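Local structure of Alpha/beta hydrolase (Streptomyces albidoflavus, 6KSU) at residues R43-V51 with P72-P80. The protein probably releases and cyclises nonribosomal peptides by heterochiral macrolactamization, as a stand-alone cyclase of the penicillin-binding-protein type. Residues are numbered along the deposited sequence; the frame is centred on the assembly and turned at random.
Sequences RVTGAQLSV and PVTPRTGFP
In the beta-lactamase-like domain, Q48 reaches out from strand 46-53 of the antiparallel sheet and grips the turn of 72-80, which crosses that sheet's face just before short strand 79-80. The turn is type I, T74 to T77, and the side-chain amide nitrogen of Q48 spans its mouth: NE2 donates to T74 O at 2.8 Å and to T77 O at 2.8 Å. Neither bond is straight, with N-H...O angles near 141°; T74 O lies almost in the amide plane, while T77 O is tilted out of it. T74 O also takes the turn's own bond from T77 N, so two donors share that carbonyl. With CG anti to its carbonyl carbon (chi1 -58°) and extended beyond, the Q48 side chain leaves the sheet as a nearly straight arm. At the other end of the amide, OE1 accepts from T349 OG1 and A261 N, so both ends are bonded and the amide's rotation is fixed.

This layer lies on the sheet face away from helix 23-41, whose F35 meets A47 on the far side, and the chain runs on from it toward S83 and K86, an SxxK pattern consistent with the serine nucleophile of penicillin-binding-protein relatives. Two apolar side chains, F79 and V73, pack against Q48. The F79 ring crosses the Q48 amide at a slant, the planes 44° apart, CE2 coming to 3.3 Å from Q48 CD, and G46 O sits at the ring's edge, 3.9 Å from CE1. V73 also comes in obliquely: its CG1 rests 3.8 Å from Q48 CG, and CG2 lies over the bare backbone of G46, 3.9 Å from CA. Within the turn, T77 OG1 accepts a nearly straight bond from T74 N, 2.7 Å long.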
ATOM      1  N   ARG A  43     -12.167  -2.233  20.240  1.00 31.56           N
ATOM      2  CA  ARG A  43     -13.063  -1.077  20.182  1.00 32.46           C
ATOM      3  C   ARG A  43     -12.892  -0.261  18.896  1.00 27.23           C
ATOM      4  O   ARG A  43     -12.732   0.962  18.905  1.00 21.91           O
ATOM      5  CB  ARG A  43     -12.909  -0.223  21.432  1.00 35.60           C
ATOM      6  CG  ARG A  43     -13.546  -0.902  22.645  1.00 40.28           C
ATOM      7  CD  ARG A  43     -14.221   0.108  23.577  1.00 50.95           C
ATOM      8  NE  ARG A  43     -13.418   1.314  23.768  1.00 48.77           N
ATOM      9  CZ  ARG A  43     -12.193   1.323  24.285  1.00 51.07           C
ATOM     10  NH1 ARG A  43     -11.621   0.194  24.682  1.00 54.47           N
ATOM     11  NH2 ARG A  43     -11.538   2.470  24.410  1.00 50.96           N
ATOM     12  N   VAL A  44     -12.990  -0.970  17.769  1.00 24.69           N
ATOM     13  CA  VAL A  44     -13.091  -0.337  16.460  1.00 24.91           C
ATOM     14  C   VAL A  44     -14.460   0.306  16.291  1.00 22.60           C
ATOM     15  O   VAL A  44     -15.488  -0.307  16.604  1.00 22.67           O
ATOM     16  CB  VAL A  44     -12.831  -1.387  15.372  1.00 26.15           C
ATOM     17  CG1 VAL A  44     -12.933  -0.761  14.013  1.00 18.03           C
ATOM     18  CG2 VAL A  44     -11.435  -2.005  15.603  1.00 29.10           C
ATOM     19  N   THR A  45     -14.481   1.550  15.792  1.00 21.66           N
ATOM     20  CA  THR A  45     -15.752   2.236  15.560  1.00 24.49           C
ATOM     21  C   THR A  45     -16.666   1.435  14.640  1.00 24.08           C
ATOM     22  O   THR A  45     -17.847   1.228  14.949  1.00 24.16           O
ATOM     23  CB  THR A  45     -15.541   3.635  14.977  1.00 25.91           C
ATOM     24  OG1 THR A  45     -14.628   4.372  15.804  1.00 18.64           O
ATOM     25  CG2 THR A  45     -16.875   4.389  14.963  1.00 24.04           C
ATOM     26  N   GLY A  46     -16.140   0.980  13.506  1.00 25.20           N
ATOM     27  CA  GLY A  46     -16.902   0.220  12.529  1.00 18.80           C
ATOM     28  C   GLY A  46     -15.941  -0.512  11.619  1.00 22.37           C
ATOM     29  O   GLY A  46     -14.769  -0.137  11.477  1.00 21.59           O
ATOM     30  N   ALA A  47     -16.436  -1.588  11.018  1.00 22.83           N
ATOM     31  CA  ALA A  47     -15.538  -2.404  10.214  1.00 19.49           C
ATOM     32  C   ALA A  47     -16.350  -3.239   9.248  1.00 22.91           C
ATOM     33  O   ALA A  47     -17.539  -3.507   9.462  1.00 23.35           O
ATOM     34  CB  ALA A  47     -14.647  -3.295  11.103  1.00 20.16           C
ATOM     35  N   GLN A  48     -15.693  -3.624   8.161  1.00 16.51           N
ATOM     36  CA  GLN A  48     -16.231  -4.607   7.231  1.00 22.19           C
ATOM     37  C   GLN A  48     -15.168  -5.660   7.010  1.00 19.33           C
ATOM     38  O   GLN A  48     -13.980  -5.335   6.913  1.00 18.70           O
ATOM     39  CB  GLN A  48     -16.630  -4.013   5.870  1.00 18.34           C
ATOM     40  CG  GLN A  48     -17.644  -2.898   5.909  1.00 22.87           C
ATOM     41  CD  GLN A  48     -17.675  -2.123   4.592  1.00 24.21           C
ATOM     42  OE1 GLN A  48     -16.659  -1.998   3.909  1.00 30.46           O
ATOM     43  NE2 GLN A  48     -18.852  -1.615   4.227  1.00 17.80           N
ATOM     44  N   LEU A  49     -15.602  -6.914   6.957  1.00 18.51           N
ATOM     45  CA  LEU A  49     -14.757  -8.035   6.580  1.00 23.33           C
ATOM     46  C   LEU A  49     -15.518  -8.842   5.544  1.00 20.89           C
ATOM     47  O   LEU A  49     -16.676  -9.221   5.759  1.00 21.12           O
ATOM     48  CB  LEU A  49     -14.370  -8.898   7.790  1.00 20.48           C
ATOM     49  CG  LEU A  49     -13.590 -10.193   7.505  1.00 21.39           C
ATOM     50  CD1 LEU A  49     -12.093  -9.918   7.166  1.00 23.09           C
ATOM     51  CD2 LEU A  49     -13.702 -11.141   8.673  1.00 22.73           C
ATOM     52  N   SER A  50     -14.904  -9.052   4.395  1.00 22.34           N
ATOM     53  CA  SER A  50     -15.521  -9.865   3.359  1.00 17.71           C
ATOM     54  C   SER A  50     -14.541 -10.956   2.987  1.00 17.12           C
ATOM     55  O   SER A  50     -13.366 -10.671   2.787  1.00 16.04           O
ATOM     56  CB  SER A  50     -15.889  -9.018   2.142  1.00 21.18           C
ATOM     57  OG  SER A  50     -16.840  -8.025   2.502  1.00 22.80           O
ATOM     58  N   VAL A  51     -15.020 -12.193   2.922  1.00 22.21           N
ATOM     59  CA  VAL A  51     -14.200 -13.354   2.603  1.00 22.25           C
ATOM     60  C   VAL A  51     -14.848 -14.104   1.455  1.00 25.37           C
ATOM     61  O   VAL A  51     -16.005 -14.527   1.567  1.00 23.68           O
ATOM     62  CB  VAL A  51     -14.047 -14.294   3.804  1.00 23.83           C
ATOM     63  CG1 VAL A  51     -13.072 -15.418   3.480  1.00 19.69           C
ATOM     64  CG2 VAL A  51     -13.644 -13.509   5.038  1.00 23.24           C
ATOM     65  N   PRO A  72     -25.206   3.390  11.150  1.00 29.13           N
ATOM     66  CA  PRO A  72     -24.506   2.102  11.070  1.00 29.59           C
ATOM     67  C   PRO A  72     -23.717   1.881   9.778  1.00 29.06           C
ATOM     68  O   PRO A  72     -24.040   2.397   8.701  1.00 28.93           O
ATOM     69  CB  PRO A  72     -25.638   1.069  11.177  1.00 26.99           C
ATOM     70  CG  PRO A  72     -26.917   1.843  10.951  1.00 35.85           C
ATOM     71  CD  PRO A  72     -26.639   3.233  11.426  1.00 26.97           C
ATOM     72  N   VAL A  73     -22.675   1.062   9.919  1.00 25.21           N
ATOM     73  CA  VAL A  73     -21.947   0.496   8.792  1.00 26.96           C
ATOM     74  C   VAL A  73     -22.819  -0.558   8.129  1.00 25.01           C
ATOM     75  O   VAL A  73     -23.301  -1.480   8.793  1.00 28.81           O
ATOM     76  CB  VAL A  73     -20.635  -0.137   9.267  1.00 23.57           C
ATOM     77  CG1 VAL A  73     -20.072  -1.015   8.180  1.00 22.22           C
ATOM     78  CG2 VAL A  73     -19.633   0.941   9.799  1.00 21.10           C
ATOM     79  N   THR A  74     -22.995  -0.449   6.820  1.00 22.59           N
ATOM     80  CA  THR A  74     -23.609  -1.503   6.037  1.00 28.10           C
ATOM     81  C   THR A  74     -22.606  -2.001   5.013  1.00 28.01           C
ATOM     82  O   THR A  74     -21.532  -1.411   4.848  1.00 28.02           O
ATOM     83  CB  THR A  74     -24.888  -0.996   5.351  1.00 28.79           C
ATOM     84  OG1 THR A  74     -24.544  -0.162   4.246  1.00 26.33           O
ATOM     85  CG2 THR A  74     -25.736  -0.190   6.331  1.00 23.12           C
ATOM     86  N   PRO A  75     -22.890  -3.118   4.338  1.00 32.37           N
ATOM     87  CA  PRO A  75     -21.988  -3.548   3.250  1.00 32.84           C
ATOM     88  C   PRO A  75     -21.875  -2.532   2.126  1.00 25.97           C
ATOM     89  O   PRO A  75     -20.898  -2.562   1.380  1.00 29.22           O
ATOM     90  CB  PRO A  75     -22.615  -4.864   2.779  1.00 33.07           C
ATOM     91  CG  PRO A  75     -23.264  -5.410   4.032  1.00 36.31           C
ATOM     92  CD  PRO A  75     -23.842  -4.186   4.701  1.00 34.22           C
ATOM     93  N   ARG A  76     -22.825  -1.609   2.014  1.00 26.96           N
ATOM     94  CA  ARG A  76     -22.726  -0.530   1.045  1.00 26.03           C
ATOM     95  C   ARG A  76     -21.711   0.532   1.463  1.00 26.01           C
ATOM     96  O   ARG A  76     -21.113   1.180   0.593  1.00 23.77           O
ATOM     97  CB  ARG A  76     -24.104   0.115   0.835  1.00 22.65           C
ATOM     98  CG  ARG A  76     -24.260   0.761  -0.558  1.00 27.59           C
ATOM     99  CD  ARG A  76     -25.430   1.751  -0.667  1.00 31.98           C
ATOM    100  NE  ARG A  76     -25.220   2.724  -1.746  1.00 33.18           N
ATOM    101  CZ  ARG A  76     -25.935   3.833  -1.920  1.00 32.51           C
ATOM    102  NH1 ARG A  76     -26.924   4.130  -1.081  1.00 31.56           N
ATOM    103  NH2 ARG A  76     -25.661   4.655  -2.926  1.00 30.82           N
ATOM    104  N   THR A  77     -21.550   0.756   2.771  1.00 19.64           N
ATOM    105  CA  THR A  77     -20.679   1.807   3.281  1.00 20.37           C
ATOM    106  C   THR A  77     -19.293   1.732   2.638  1.00 23.08           C
ATOM    107  O   THR A  77     -18.663   0.673   2.586  1.00 24.12           O
ATOM    108  CB  THR A  77     -20.550   1.686   4.811  1.00 22.39           C
ATOM    109  OG1 THR A  77     -21.842   1.515   5.407  1.00 25.41           O
ATOM    110  CG2 THR A  77     -19.940   2.923   5.394  1.00 20.82           C
ATOM    111  N   GLY A  78     -18.825   2.880   2.135  1.00 19.59           N
ATOM    112  CA  GLY A  78     -17.478   2.993   1.628  1.00 22.41           C
ATOM    113  C   GLY A  78     -16.490   3.516   2.657  1.00 22.39           C
ATOM    114  O   GLY A  78     -16.741   4.525   3.329  1.00 14.21           O
ATOM    115  N   PHE A  79     -15.347   2.849   2.737  1.00 18.19           N
ATOM    116  CA  PHE A  79     -14.206   3.179   3.571  1.00 19.94           C
ATOM    117  C   PHE A  79     -13.039   3.630   2.702  1.00 20.70           C
ATOM    118  O   PHE A  79     -12.880   3.162   1.573  1.00 19.36           O
ATOM    119  CB  PHE A  79     -13.769   1.956   4.388  1.00 19.07           C
ATOM    120  CG  PHE A  79     -14.752   1.543   5.482  1.00 22.20           C
ATOM    121  CD1 PHE A  79     -14.377   1.625   6.821  1.00 17.14           C
ATOM    122  CD2 PHE A  79     -16.013   1.021   5.167  1.00 19.60           C
ATOM    123  CE1 PHE A  79     -15.235   1.248   7.828  1.00 17.17           C
ATOM    124  CE2 PHE A  79     -16.903   0.634   6.172  1.00 20.45           C
ATOM    125  CZ  PHE A  79     -16.520   0.751   7.499  1.00 23.11           C
ATOM    126  N   PRO A  80     -12.188   4.522   3.187  1.00 22.20           N
ATOM    127  CA  PRO A  80     -10.987   4.873   2.405  1.00 18.89           C
ATOM    128  C   PRO A  80     -10.085   3.663   2.230  1.00 18.81           C
ATOM    129  O   PRO A  80      -9.710   2.997   3.196  1.00 20.71           O
ATOM    130  CB  PRO A  80     -10.307   5.960   3.240  1.00 19.01           C
ATOM    131  CG  PRO A  80     -11.088   6.062   4.526  1.00 20.64           C
ATOM    132  CD  PRO A  80     -12.379   5.354   4.376  1.00 15.28           C
TER